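Odorant-binding protein 1F (Rattus norvegicus, PDB 3FIQ) probably binds a wide variety of chemical odorants in the nasal epithelium, as a secreted carrier of the lipocalin family. Local coordinates at residues R36-H41 with N56-S61; T18-A23 with T146-P151; I98-V103 with L116-R121; A23-K28 with S108-N113. All blocks are in the same frame, centred on the assembly; numbering follows the deposited sequence.

Contact 1. Residues R36-H41 with N56-S61. With EDO (1,2-ethanediol), chain C.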
loop_
_atom_site.group_PDB
_atom_site.type_symbol
_atom_site.label_atom_id
_atom_site.label_comp_id
_atom_site.label_asym_id
_atom_site.label_seq_id
_atom_site.Cartn_x
_atom_site.Cartn_y
_atom_site.Cartn_z
ATOM N N ARG A 36 7.972 2.921 -2.341
ATOM C CA ARG A 36 7.147 4.112 -2.665
ATOM C C ARG A 36 6.313 3.781 -3.894
ATOM O O ARG A 36 6.617 4.202 -5.013
ATOM C CB ARG A 36 7.989 5.329 -2.918
ATOM C CG ARG A 36 7.222 6.623 -3.040
ATOM C CD ARG A 36 8.105 7.768 -3.295
ATOM N NE ARG A 36 7.359 9.052 -3.416
ATOM C CZ ARG A 36 7.093 9.886 -2.394
ATOM N NH1 ARG A 36 7.477 9.632 -1.146
ATOM N NH2 ARG A 36 6.499 11.079 -2.674
ATOM N N ALA A 37 5.223 3.065 -3.636
ATOM C CA ALA A 37 4.408 2.501 -4.695
ATOM C C ALA A 37 3.208 3.361 -4.954
ATOM O O ALA A 37 2.391 3.611 -4.020
ATOM C CB ALA A 37 3.899 1.168 -4.261
ATOM N N TYR A 38 3.107 3.803 -6.204
ATOM C CA TYR A 38 1.962 4.621 -6.684
ATOM C C TYR A 38 0.969 3.629 -7.324
ATOM O O TYR A 38 1.168 3.173 -8.463
ATOM C CB TYR A 38 2.396 5.623 -7.701
ATOM C CG TYR A 38 3.295 6.744 -7.204
ATOM C CD1 TYR A 38 4.679 6.557 -7.053
ATOM C CD2 TYR A 38 2.757 7.995 -6.862
ATOM C CE1 TYR A 38 5.489 7.633 -6.570
ATOM C CE2 TYR A 38 3.542 9.024 -6.411
ATOM C CZ TYR A 38 4.913 8.832 -6.261
ATOM O OH TYR A 38 5.729 9.861 -5.832
ATOM N N PHE A 39 -0.058 3.236 -6.560
ATOM C CA PHE A 39 -0.988 2.216 -7.084
ATOM C C PHE A 39 -1.601 2.712 -8.362
ATOM O O PHE A 39 -1.798 3.912 -8.571
ATOM C CB PHE A 39 -2.102 1.939 -6.053
ATOM C CG PHE A 39 -1.723 0.847 -5.022
ATOM C CD1 PHE A 39 -0.427 0.649 -4.587
ATOM C CD2 PHE A 39 -2.698 0.069 -4.456
ATOM C CE1 PHE A 39 -0.103 -0.367 -3.642
ATOM C CE2 PHE A 39 -2.366 -0.908 -3.509
ATOM C CZ PHE A 39 -1.095 -1.103 -3.097
ATOM N N GLN A 40 -1.925 1.744 -9.210
ATOM C CA GLN A 40 -2.740 1.962 -10.390
ATOM C C GLN A 40 -4.000 1.123 -10.429
ATOM O O GLN A 40 -5.065 1.600 -10.864
ATOM C CB GLN A 40 -1.859 1.717 -11.620
ATOM C CG GLN A 40 -2.584 2.019 -12.943
ATOM C CD GLN A 40 -1.631 1.925 -14.105
ATOM O OE1 GLN A 40 -1.532 0.878 -14.775
ATOM N NE2 GLN A 40 -0.923 2.998 -14.336
ATOM N N HIS A 41 -3.917 -0.163 -10.073
ATOM C CA HIS A 41 -5.044 -1.071 -10.279
ATOM C C HIS A 41 -4.926 -2.264 -9.397
ATOM O O HIS A 41 -3.810 -2.695 -9.085
ATOM C CB HIS A 41 -5.041 -1.535 -11.770
ATOM C CG HIS A 41 -6.303 -2.189 -12.248
ATOM N ND1 HIS A 41 -6.503 -3.554 -12.147
ATOM C CD2 HIS A 41 -7.454 -1.674 -12.792
ATOM C CE1 HIS A 41 -7.717 -3.844 -12.617
ATOM N NE2 HIS A 41 -8.288 -2.745 -13.044
ATOM N N ASN A 56 3.166 1.855 -9.980
ATOM C CA ASN A 56 4.370 2.462 -10.523
ATOM C C ASN A 56 5.295 2.876 -9.421
ATOM O O ASN A 56 4.876 3.265 -8.338
ATOM C CB ASN A 56 4.054 3.694 -11.433
ATOM C CG ASN A 56 3.560 3.253 -12.762
ATOM O OD1 ASN A 56 4.371 2.845 -13.629
ATOM N ND2 ASN A 56 2.274 3.245 -12.926
ATOM N N VAL A 57 6.596 2.913 -9.742
ATOM C CA VAL A 57 7.572 3.622 -8.942
ATOM C C VAL A 57 8.171 4.602 -9.896
ATOM O O VAL A 57 8.173 4.393 -11.095
ATOM C CB VAL A 57 8.687 2.705 -8.292
ATOM C CG1 VAL A 57 8.079 1.759 -7.296
ATOM C CG2 VAL A 57 9.561 2.031 -9.319
ATOM N N LYS A 58 8.627 5.729 -9.397
ATOM C CA LYS A 58 9.261 6.683 -10.242
ATOM C C LYS A 58 10.733 6.389 -10.222
ATOM O O LYS A 58 11.323 6.209 -9.147
ATOM C CB LYS A 58 9.031 8.094 -9.752
ATOM C CG LYS A 58 7.640 8.570 -9.737
ATOM C CD LYS A 58 6.997 8.662 -11.092
ATOM C CE LYS A 58 7.862 9.362 -12.169
ATOM N NZ LYS A 58 7.824 10.885 -12.270
ATOM N N LEU A 59 11.323 6.303 -11.429
ATOM C CA LEU A 59 12.749 6.002 -11.541
ATOM C C LEU A 59 13.268 6.980 -12.567
ATOM O O LEU A 59 12.824 6.996 -13.711
ATOM C CB LEU A 59 13.036 4.571 -11.988
ATOM C CG LEU A 59 14.485 4.247 -12.247
ATOM C CD1 LEU A 59 15.172 4.150 -10.903
ATOM C CD2 LEU A 59 14.471 2.886 -12.952
ATOM N N ASP A 60 14.230 7.800 -12.157
ATOM C CA ASP A 60 14.509 9.063 -12.817
ATOM C C ASP A 60 13.187 9.852 -12.984
ATOM O O ASP A 60 12.367 9.961 -12.049
ATOM C CB ASP A 60 15.311 8.828 -14.081
ATOM C CG ASP A 60 16.538 7.912 -13.836
ATOM O OD1 ASP A 60 17.302 8.154 -12.859
ATOM O OD2 ASP A 60 16.692 6.868 -14.513
ATOM N N SER A 61 12.894 10.317 -14.153
ATOM C CA SER A 61 11.668 11.049 -14.244
ATOM C C SER A 61 10.536 10.197 -14.717
ATOM O O SER A 61 9.456 10.742 -14.951
ATOM C CB SER A 61 11.813 12.149 -15.229
ATOM O OG SER A 61 12.269 11.684 -16.488
HETATM C C1 EDO C . 14.831 9.485 -7.597
HETATM O O1 EDO C . 15.459 8.625 -6.621
HETATM C C2 EDO C . 14.099 8.741 -8.708
HETATM O O2 EDO C . 14.865 7.676 -9.345
HETATM O O HOH W 1 8.461 5.890 -6.477
#

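Contact 2. Residues T18-A23 with T146-P151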
loop_
_atom_site.group_PDB
_atom_site.type_symbol
_atom_site.label_atom_id
_atom_site.label_comp_id
_atom_site.label_asym_id
_atom_site.label_seq_id
_atom_site.Cartn_x
_atom_site.Cartn_y
_atom_site.Cartn_z
ATOM N N THR A 18 -2.419 5.667 -4.768
ATOM C CA THR A 18 -1.857 5.790 -3.429
ATOM C C THR A 18 -1.957 7.211 -2.980
ATOM O O THR A 18 -1.406 8.133 -3.621
ATOM C CB THR A 18 -0.412 5.381 -3.414
ATOM O OG1 THR A 18 -0.271 4.041 -3.875
ATOM C CG2 THR A 18 0.165 5.452 -1.978
ATOM N N LEU A 19 -2.568 7.395 -1.807
ATOM C CA LEU A 19 -2.662 8.720 -1.196
ATOM C C LEU A 19 -1.549 9.026 -0.223
ATOM O O LEU A 19 -0.923 10.087 -0.316
ATOM C CB LEU A 19 -4.011 8.886 -0.491
ATOM C CG LEU A 19 -5.267 8.711 -1.349
ATOM C CD1 LEU A 19 -6.519 9.112 -0.570
ATOM C CD2 LEU A 19 -5.176 9.549 -2.573
ATOM N N TYR A 20 -1.267 8.093 0.715
ATOM C CA TYR A 20 -0.254 8.286 1.709
ATOM C C TYR A 20 0.453 6.974 1.939
ATOM O O TYR A 20 -0.147 5.909 1.819
ATOM C CB TYR A 20 -0.852 8.712 3.066
ATOM C CG TYR A 20 -1.483 10.093 3.074
ATOM C CD1 TYR A 20 -0.707 11.204 3.385
ATOM C CD2 TYR A 20 -2.805 10.267 2.768
ATOM C CE1 TYR A 20 -1.285 12.482 3.330
ATOM C CE2 TYR A 20 -3.360 11.534 2.680
ATOM C CZ TYR A 20 -2.631 12.609 3.029
ATOM O OH TYR A 20 -3.224 13.857 2.945
ATOM N N ILE A 21 1.744 7.057 2.296
ATOM C CA ILE A 21 2.442 5.888 2.825
ATOM C C ILE A 21 3.205 6.320 4.051
ATOM O O ILE A 21 3.877 7.326 4.022
ATOM C CB ILE A 21 3.462 5.306 1.811
ATOM C CG1 ILE A 21 2.871 5.080 0.450
ATOM C CG2 ILE A 21 4.072 4.045 2.327
ATOM C CD1 ILE A 21 3.875 4.634 -0.608
ATOM N N VAL A 22 3.169 5.537 5.138
ATOM C CA VAL A 22 4.006 5.852 6.282
ATOM C C VAL A 22 4.767 4.592 6.678
ATOM O O VAL A 22 4.241 3.487 6.561
ATOM C CB VAL A 22 3.213 6.415 7.391
ATOM C CG1 VAL A 22 2.275 5.462 7.926
ATOM C CG2 VAL A 22 4.140 6.989 8.509
ATOM N N ALA A 23 6.027 4.695 7.068
ATOM C CA ALA A 23 6.812 3.494 7.347
ATOM C C ALA A 23 7.849 3.812 8.424
ATOM O O ALA A 23 8.161 4.969 8.614
ATOM C CB ALA A 23 7.511 2.973 6.122
ATOM N N THR A 146 5.541 10.257 7.370
ATOM C CA THR A 146 4.438 10.161 6.434
ATOM C C THR A 146 4.705 10.844 5.112
ATOM O O THR A 146 5.201 11.963 5.088
ATOM C CB THR A 146 3.215 10.836 7.008
ATOM O OG1 THR A 146 2.814 10.136 8.201
ATOM C CG2 THR A 146 2.015 10.799 6.070
ATOM N N GLN A 147 4.417 10.127 4.013
ATOM C CA GLN A 147 4.587 10.653 2.655
ATOM C C GLN A 147 3.231 10.787 1.992
ATOM O O GLN A 147 2.448 9.859 1.965
ATOM C CB GLN A 147 5.368 9.595 1.823
ATOM C CG GLN A 147 6.652 9.154 2.428
ATOM C CD GLN A 147 7.743 10.228 2.462
ATOM O OE1 GLN A 147 8.035 10.837 1.451
ATOM N NE2 GLN A 147 8.344 10.463 3.668
ATOM N N HIS A 148 2.923 11.987 1.505
ATOM C CA HIS A 148 1.760 12.277 0.710
ATOM C C HIS A 148 2.170 12.144 -0.725
ATOM O O HIS A 148 3.017 12.895 -1.206
ATOM C CB HIS A 148 1.357 13.696 0.992
ATOM C CG HIS A 148 0.108 14.149 0.316
ATOM N ND1 HIS A 148 -0.062 15.462 -0.062
ATOM C CD2 HIS A 148 -1.054 13.517 0.027
ATOM C CE1 HIS A 148 -1.261 15.613 -0.604
ATOM N NE2 HIS A 148 -1.909 14.453 -0.523
ATOM N N LEU A 149 1.607 11.192 -1.428
ATOM C CA LEU A 149 1.998 10.889 -2.794
ATOM C C LEU A 149 1.209 11.633 -3.861
ATOM O O LEU A 149 1.645 11.660 -5.040
ATOM C CB LEU A 149 1.965 9.373 -3.085
ATOM C CG LEU A 149 3.289 8.632 -2.808
ATOM C CD1 LEU A 149 3.715 8.776 -1.347
ATOM C CD2 LEU A 149 3.201 7.204 -3.171
ATOM N N VAL A 150 0.066 12.207 -3.538
ATOM C CA VAL A 150 -0.780 12.794 -4.565
ATOM C C VAL A 150 -0.081 13.808 -5.456
ATOM O O VAL A 150 -0.213 13.745 -6.704
ATOM C CB VAL A 150 -2.054 13.357 -3.949
ATOM C CG1 VAL A 150 -2.848 14.153 -4.981
ATOM C CG2 VAL A 150 -2.871 12.222 -3.354
ATOM N N PRO A 151 0.710 14.718 -4.867
ATOM C CA PRO A 151 1.294 15.756 -5.735
ATOM C C PRO A 151 2.320 15.312 -6.739
ATOM O O PRO A 151 2.559 15.982 -7.733
ATOM C CB PRO A 151 1.984 16.686 -4.738
ATOM C CG PRO A 151 1.281 16.433 -3.447
ATOM C CD PRO A 151 1.006 14.990 -3.445
#

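Contact 3. Residues I98-V103 with L116-R121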
loop_
_atom_site.group_PDB
_atom_site.type_symbol
_atom_site.label_atom_id
_atom_site.label_comp_id
_atom_site.label_asym_id
_atom_site.label_seq_id
_atom_site.Cartn_x
_atom_site.Cartn_y
_atom_site.Cartn_z
ATOM N N ILE A 98 -8.864 2.251 1.283
ATOM C CA ILE A 98 -8.328 1.089 1.978
ATOM C C ILE A 98 -7.057 1.448 2.659
ATOM O O ILE A 98 -6.176 2.048 2.023
ATOM C CB ILE A 98 -8.115 -0.097 1.030
ATOM C CG1 ILE A 98 -9.459 -0.506 0.446
ATOM C CG2 ILE A 98 -7.478 -1.286 1.786
ATOM C CD1 ILE A 98 -9.366 -1.639 -0.585
ATOM N N PHE A 99 -6.948 1.167 3.949
ATOM C CA PHE A 99 -5.669 1.180 4.662
ATOM C C PHE A 99 -5.039 -0.216 4.716
ATOM O O PHE A 99 -5.662 -1.129 5.264
ATOM C CB PHE A 99 -5.835 1.631 6.101
ATOM C CG PHE A 99 -6.254 3.090 6.319
ATOM C CD1 PHE A 99 -6.593 3.984 5.284
ATOM C CD2 PHE A 99 -6.197 3.585 7.604
ATOM C CE1 PHE A 99 -6.949 5.269 5.564
ATOM C CE2 PHE A 99 -6.575 4.885 7.872
ATOM C CZ PHE A 99 -6.952 5.705 6.887
ATOM N N PHE A 100 -3.893 -0.438 4.087
ATOM C CA PHE A 100 -3.161 -1.681 4.136
ATOM C C PHE A 100 -2.020 -1.556 5.119
ATOM O O PHE A 100 -1.390 -0.547 5.238
ATOM C CB PHE A 100 -2.495 -1.985 2.778
ATOM C CG PHE A 100 -3.458 -2.414 1.696
ATOM C CD1 PHE A 100 -3.943 -3.681 1.657
ATOM C CD2 PHE A 100 -3.793 -1.537 0.659
ATOM C CE1 PHE A 100 -4.771 -4.098 0.624
ATOM C CE2 PHE A 100 -4.649 -1.964 -0.371
ATOM C CZ PHE A 100 -5.129 -3.280 -0.359
ATOM N N HIS A 101 -1.728 -2.645 5.817
ATOM C CA HIS A 101 -0.536 -2.781 6.597
ATOM C C HIS A 101 0.335 -3.795 5.873
ATOM O O HIS A 101 -0.151 -4.820 5.376
ATOM C CB HIS A 101 -0.840 -3.340 7.963
ATOM C CG HIS A 101 0.362 -3.487 8.812
ATOM N ND1 HIS A 101 0.942 -4.711 9.075
ATOM C CD2 HIS A 101 1.081 -2.580 9.502
ATOM C CE1 HIS A 101 1.989 -4.536 9.858
ATOM N NE2 HIS A 101 2.094 -3.260 10.132
ATOM N N ASN A 102 1.607 -3.448 5.671
ATOM C CA ASN A 102 2.581 -4.339 5.053
ATOM C C ASN A 102 3.847 -4.424 5.920
ATOM O O ASN A 102 4.275 -3.458 6.513
ATOM C CB ASN A 102 2.977 -3.880 3.655
ATOM C CG ASN A 102 3.948 -4.849 2.962
ATOM O OD1 ASN A 102 5.021 -4.405 2.379
ATOM N ND2 ASN A 102 3.649 -6.072 2.955
ATOM N N VAL A 103 4.380 -5.636 6.064
ATOM C CA VAL A 103 5.682 -5.874 6.615
ATOM C C VAL A 103 6.531 -6.348 5.433
ATOM O O VAL A 103 6.239 -7.367 4.763
ATOM C CB VAL A 103 5.687 -6.955 7.707
ATOM C CG1 VAL A 103 7.117 -7.123 8.186
ATOM C CG2 VAL A 103 4.745 -6.463 8.818
ATOM N N LEU A 116 -0.053 1.812 4.058
ATOM C CA LEU A 116 -0.283 2.447 2.770
ATOM C C LEU A 116 -1.777 2.705 2.597
ATOM O O LEU A 116 -2.609 1.824 2.836
ATOM C CB LEU A 116 0.222 1.502 1.624
ATOM C CG LEU A 116 0.029 2.099 0.227
ATOM C CD1 LEU A 116 1.148 1.627 -0.664
ATOM C CD2 LEU A 116 -1.219 1.646 -0.403
ATOM N N VAL A 117 -2.143 3.931 2.232
ATOM C CA VAL A 117 -3.525 4.295 2.001
ATOM C C VAL A 117 -3.820 4.351 0.528
ATOM O O VAL A 117 -3.228 5.172 -0.211
ATOM C CB VAL A 117 -3.775 5.701 2.624
ATOM C CG1 VAL A 117 -5.206 6.144 2.383
ATOM C CG2 VAL A 117 -3.500 5.724 4.112
ATOM N N ALA A 118 -4.692 3.451 0.077
ATOM C CA ALA A 118 -5.102 3.372 -1.338
ATOM C C ALA A 118 -6.491 3.999 -1.456
ATOM O O ALA A 118 -7.308 3.864 -0.562
ATOM C CB ALA A 118 -5.167 1.938 -1.787
ATOM N N GLY A 119 -6.710 4.678 -2.549
ATOM C CA GLY A 119 -7.962 5.388 -2.753
ATOM C C GLY A 119 -8.546 5.352 -4.143
ATOM O O GLY A 119 -7.836 5.198 -5.095
ATOM N N LYS A 120 -9.855 5.612 -4.196
ATOM C CA LYS A 120 -10.573 5.899 -5.451
ATOM C C LYS A 120 -10.957 7.340 -5.509
ATOM O O LYS A 120 -11.782 7.726 -6.311
ATOM C CB LYS A 120 -11.775 5.003 -5.643
ATOM C CG LYS A 120 -11.451 3.536 -5.787
ATOM C CD LYS A 120 -12.664 2.683 -6.034
ATOM C CE LYS A 120 -12.305 1.290 -6.428
ATOM N NZ LYS A 120 -11.774 1.035 -7.828
ATOM N N ARG A 121 -10.349 8.137 -4.650
ATOM C CA ARG A 121 -10.519 9.588 -4.638
ATOM C C ARG A 121 -9.148 10.228 -4.267
ATOM O O ARG A 121 -8.262 9.506 -3.818
ATOM C CB ARG A 121 -11.564 9.966 -3.623
ATOM C CG ARG A 121 -11.271 9.480 -2.226
ATOM C CD ARG A 121 -12.381 9.710 -1.345
ATOM N NE ARG A 121 -12.642 11.126 -1.213
ATOM C CZ ARG A 121 -13.850 11.625 -1.004
ATOM N NH1 ARG A 121 -14.896 10.815 -0.926
ATOM N NH2 ARG A 121 -14.003 12.917 -0.877
#

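Contact 4. Residues A23-K28 with S108-N113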
loop_
_atom_site.group_PDB
_atom_site.type_symbol
_atom_site.label_atom_id
_atom_site.label_comp_id
_atom_site.label_asym_id
_atom_site.label_seq_id
_atom_site.Cartn_x
_atom_site.Cartn_y
_atom_site.Cartn_z
ATOM N N ALA A 23 6.027 4.695 7.068
ATOM C CA ALA A 23 6.812 3.494 7.347
ATOM C C ALA A 23 7.849 3.812 8.424
ATOM O O ALA A 23 8.161 4.969 8.614
ATOM C CB ALA A 23 7.511 2.973 6.122
ATOM N N ASP A 24 8.344 2.803 9.145
ATOM C CA ASP A 24 9.343 3.073 10.161
ATOM C C ASP A 24 10.756 3.196 9.668
ATOM O O ASP A 24 11.598 3.665 10.432
ATOM C CB ASP A 24 9.283 2.018 11.294
ATOM C CG ASP A 24 9.439 0.645 10.838
ATOM O OD1 ASP A 24 9.474 0.371 9.636
ATOM O OD2 ASP A 24 9.420 -0.255 11.731
ATOM N N ASN A 25 11.033 2.848 8.420
ATOM C CA ASN A 25 12.313 3.076 7.735
ATOM C C ASN A 25 12.002 4.058 6.593
ATOM O O ASN A 25 11.488 3.679 5.533
ATOM C CB ASN A 25 12.929 1.781 7.213
ATOM C CG ASN A 25 13.455 0.881 8.306
ATOM O OD1 ASN A 25 13.170 -0.346 8.339
ATOM N ND2 ASN A 25 14.168 1.477 9.268
ATOM N N VAL A 26 12.252 5.348 6.778
ATOM C CA VAL A 26 11.709 6.334 5.849
ATOM C C VAL A 26 12.301 6.230 4.459
ATOM O O VAL A 26 11.632 6.572 3.479
ATOM C CB VAL A 26 11.859 7.808 6.386
ATOM C CG1 VAL A 26 13.230 8.221 6.426
ATOM C CG2 VAL A 26 11.002 8.751 5.592
ATOM N N GLU A 27 13.563 5.807 4.356
ATOM C CA GLU A 27 14.192 5.691 3.070
ATOM C C GLU A 27 13.420 4.745 2.172
ATOM O O GLU A 27 13.504 4.844 0.945
ATOM C CB GLU A 27 15.636 5.253 3.201
ATOM C CG GLU A 27 15.853 3.878 3.603
ATOM C CD GLU A 27 15.758 3.617 5.110
ATOM O OE1 GLU A 27 15.511 4.541 5.979
ATOM O OE2 GLU A 27 16.036 2.418 5.356
ATOM N N LYS A 28 12.644 3.815 2.751
ATOM C CA LYS A 28 11.943 2.856 1.929
ATOM C C LYS A 28 10.770 3.497 1.239
ATOM O O LYS A 28 10.337 2.954 0.212
ATOM C CB LYS A 28 11.411 1.724 2.803
ATOM C CG LYS A 28 12.500 0.826 3.362
ATOM C CD LYS A 28 13.095 -0.060 2.379
ATOM C CE LYS A 28 14.094 -1.025 3.002
ATOM N NZ LYS A 28 14.669 -1.857 1.923
ATOM N N SER A 108 18.292 -7.866 2.519
ATOM C CA SER A 108 19.370 -7.796 3.516
ATOM C C SER A 108 18.892 -8.182 4.867
ATOM O O SER A 108 19.686 -8.243 5.810
ATOM C CB SER A 108 19.974 -6.403 3.613
ATOM O OG SER A 108 19.089 -5.512 4.276
ATOM N N GLY A 109 17.604 -8.461 4.976
ATOM C CA GLY A 109 17.021 -8.859 6.248
ATOM C C GLY A 109 16.375 -7.732 7.063
ATOM O O GLY A 109 15.825 -7.977 8.124
ATOM N N LYS A 110 16.418 -6.525 6.559
ATOM C CA LYS A 110 15.903 -5.378 7.265
ATOM C C LYS A 110 14.375 -5.437 7.188
ATOM O O LYS A 110 13.781 -5.600 6.116
ATOM C CB LYS A 110 16.407 -4.093 6.645
ATOM C CG LYS A 110 15.961 -2.818 7.349
ATOM C CD LYS A 110 16.367 -1.563 6.581
ATOM C CE LYS A 110 17.678 -0.990 7.050
ATOM N NZ LYS A 110 17.622 0.535 7.010
ATOM N N GLU A 111 13.741 -5.273 8.322
ATOM C CA GLU A 111 12.272 -5.268 8.375
ATOM C C GLU A 111 11.725 -3.885 8.451
ATOM O O GLU A 111 12.149 -3.076 9.285
ATOM C CB GLU A 111 11.827 -5.989 9.641
ATOM C CG GLU A 111 10.349 -6.319 9.655
ATOM C CD GLU A 111 9.925 -7.140 10.898
ATOM O OE1 GLU A 111 10.617 -8.159 11.182
ATOM O OE2 GLU A 111 8.913 -6.750 11.559
ATOM N N THR A 112 10.729 -3.593 7.595
ATOM C CA THR A 112 10.060 -2.326 7.535
ATOM C C THR A 112 8.554 -2.573 7.671
ATOM O O THR A 112 7.960 -3.411 6.989
ATOM C CB THR A 112 10.329 -1.601 6.194
ATOM O OG1 THR A 112 11.750 -1.497 5.963
ATOM C CG2 THR A 112 9.735 -0.187 6.131
ATOM N N ASN A 113 7.970 -1.851 8.596
ATOM C CA ASN A 113 6.516 -1.794 8.807
ATOM C C ASN A 113 5.927 -0.602 8.086
ATOM O O ASN A 113 6.376 0.501 8.282
ATOM C CB ASN A 113 6.215 -1.762 10.313
ATOM C CG ASN A 113 6.246 -3.185 10.905
ATOM O OD1 ASN A 113 5.227 -3.826 11.018
ATOM N ND2 ASN A 113 7.420 -3.683 11.197
HETATM O O HOH W 2 10.251 -2.669 11.253
#

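Contact 1. Residues R36-H41 with N56-S61
Tyr38 and Asn56 face each other as an antiparallel hydrogen-bonded pair, and the two bonds between their backbones carry this meeting of strands. Tyr38 N gives its hydrogen to Asn56 O at 2.8 Å, approaching almost in line with the carbonyl; Asn56 N returns a bond of the same length, 2.8 Å, to Tyr38 O. With CG placed beside its own backbone N (chi1 -68°), the phenol of Tyr38 leans toward the partner strand, and Asn56 O lies at its ring edge, 3.5 Å from CD1. Lys58 CG comes within 3.9 Å of Tyr38 CE1, at a slant to the ring. Beyond this pair the strands splay apart, and a water takes over: it donates to Arg36 O at 2.9 Å and accepts from Lys58 N at 2.9 Å, so both backbone groups are still served. Val57 CG1 packs against Arg36 O at 3.6 Å.

A second shell fixes these groups. The hydroxyl of Tyr38 is hydrogen-bonded to Thr152 OG1 and receives a weak bond from Arg36 NH2, while Arg36 NH1 reaches Val29 O and Gln147 OE1. Gln40 NE2 is held by Asn156 OD1. Where strand 56-59 ends, a 1,2-ethanediol, probably from the crystallisation liquor, takes a bond from Asp60 N. Gln40 and His41 both face Ile54, a classic beta bulge in the hairpin of strands 38-44 and 50-59. Asn56 touches Cys63 and Cys155, which probably form a disulfide here, whereas Phe39 turns to Leu116 and Ala118 of strand 111-119; strand 62-72 continues the sheet beyond Val57.

Contact 2. Residues T18-A23 with T146-P151
Tyr20 and His148 meet where, in this lipocalin fold, a short late strand, 147-148, coming after helix 126-138, adds on antiparallel to the first long strand, 14-23. Three backbone bonds join them: Ile21 and Gln147 bond reciprocally, and Leu149 N reaches Leu19 O at 3.0 Å. The side chains of Tyr20 and His148 share one face. His148 CG stands opposite its backbone N (chi1 -176°), which carries the imidazole alongside the phenol; the planes differ by 19° but are displaced so far that they scarcely overlap. Contact is made by His148 CD2, over a face of the Tyr20 ring and 3.5 Å from CE1, while Leu19 O lies at the imidazole edge. Leu132 and Lys129 of helix 126-138 also touch Tyr20. On the same side as Tyr20, Leu19 and Val150 run abreast, touching through CD2 and CG2 at 3.6 Å, and Val22 CG2 rests on Thr146 OG1, whose hydroxyl is bonded to Asn143 O.

On the other face, Ile21 extends CD1 (chi2 174°) to Leu149 CD2 at 3.7 Å, and the same methyl of Leu149 meets Thr18 CG2 at 3.7 Å. Between the backbones, Tyr20 CA makes a C-H...O contact of 3.1 Å with Gln147 O.

Contact 3. Residues I98-V103 with L116-R121
Ile98 opens the pairing with Ala118, and its two backbone bonds set the register of an antiparallel hairpin: Ile98 N reaches Ala118 O at 2.9 Å, and Ala118 N meets Ile98 O at 2.8 Å, nearly head-on to the carbonyl. The same oxygen receives a C-H...O contact from Val117 CA. Ile98 CG2 sits above one face of the Phe100 ring, nearer its rim than its centre.

Phe99 follows, in the non-hydrogen-bonded pair with Val117, and turns to the other face. Its chi2 of 5° swings one flank of the ring toward the partner strand, where CE1 lies 3.7 Å from Val117 CG1 and CD1 lies 3.7 Å from Val117 CG2; the two side chains head the same way. Leu132 and Leu135 of helix 126-138 also touch the ring, and Lys92 makes a cation-pi contact with it. Were an alanine to stand here, the ring would be lost, and both methyls of Val117 and the helix leucines would probably border a gap, with Lys92 deprived of its aromatic partner.

Phe100 returns to the face of Ile98. Its N bonds to Leu116 O at 2.9 Å, and Leu116 N answers to Phe100 O at 3.0 Å. The ring presents its edge to Ala118 CB, which is 4.2 Å from CE2, and CD2 meets Leu116 CD2 at 4.2 Å. Phe39 and Met42 of strand 38-44 close on this apolar group from across the barrel.

One face toward the barrel interior, the other under the helix: this two-sided hairpin is characteristic of the lipocalin beta-barrel, whose interior holds the ligand in this family.

Contact 4. Residues A23-K28 with S108-N113
Asp24, Glu111 and Asn113 close round a single water that each of them grips. It donates to Asp24 OD2 at 2.6 Å and to Glu111 O at 2.8 Å, and accepts from Asn113 ND2. The other carboxylate oxygen works directly: Asp24 OD1 takes the backbone N-H of Asn113 at 2.9 Å, met on the syn side but 33° out of the carboxylate plane. Asp24 N in turn bonds to Asn113 O at 3.1 Å. A chi1 of 57° puts the carboxyl carbon between backbone N and carbonyl carbon, and this brings OD1 round to the same residue that the backbone N addresses. Replacing Asp24 by a leucine would remove both oxygens, and is likely to leave the N-H of Asn113 without its acceptor and the water with one anchor fewer.

Beside these polar groups, Ala23 CB packs on Thr112 CG2 at 3.9 Å. Lys28 lays CG against Thr112 OG1 at 3.6 Å, its ammonium going on to a salt bridge with Asp106. Lys110, extended through its first two torsions and then bent, reaches over Asn25 so that NZ forms a salt bridge with Glu27 OE2 at 3.0 Å.

The chemistry thus changes along the contact: Asp24 substitutes a carboxylate for a backbone acceptor just where strand 14-23 gives way to loop, while the solvent-exposed Glu27-Lys110 pair probably adds a more modest attraction.

All four contacts belong to one curled antiparallel sheet, the lipocalin barrel. Contact 2 joins parts most distant in sequence, enclosing the other three along the chain; contact 1 falls between the segments of contact 4, and contacts 3 and 4 alternate. Strand 14-23 is the hub: Thr18 OG1 of contact 2 probably bonds Ala37 O and Phe39 N of contact 1, and Leu19 N and Tyr20 O probably bond to the backbone of Val117 in contact 3. The centres of contacts 1 and 2 are about 12 Å apart, those of contacts 2 and 3 about 10 Å. Contacts 3 and 4 share strand 111-119, their centres about 17 Å apart. Local hairpins and long-range closure together produce a barrel suited to enclosing small molecules.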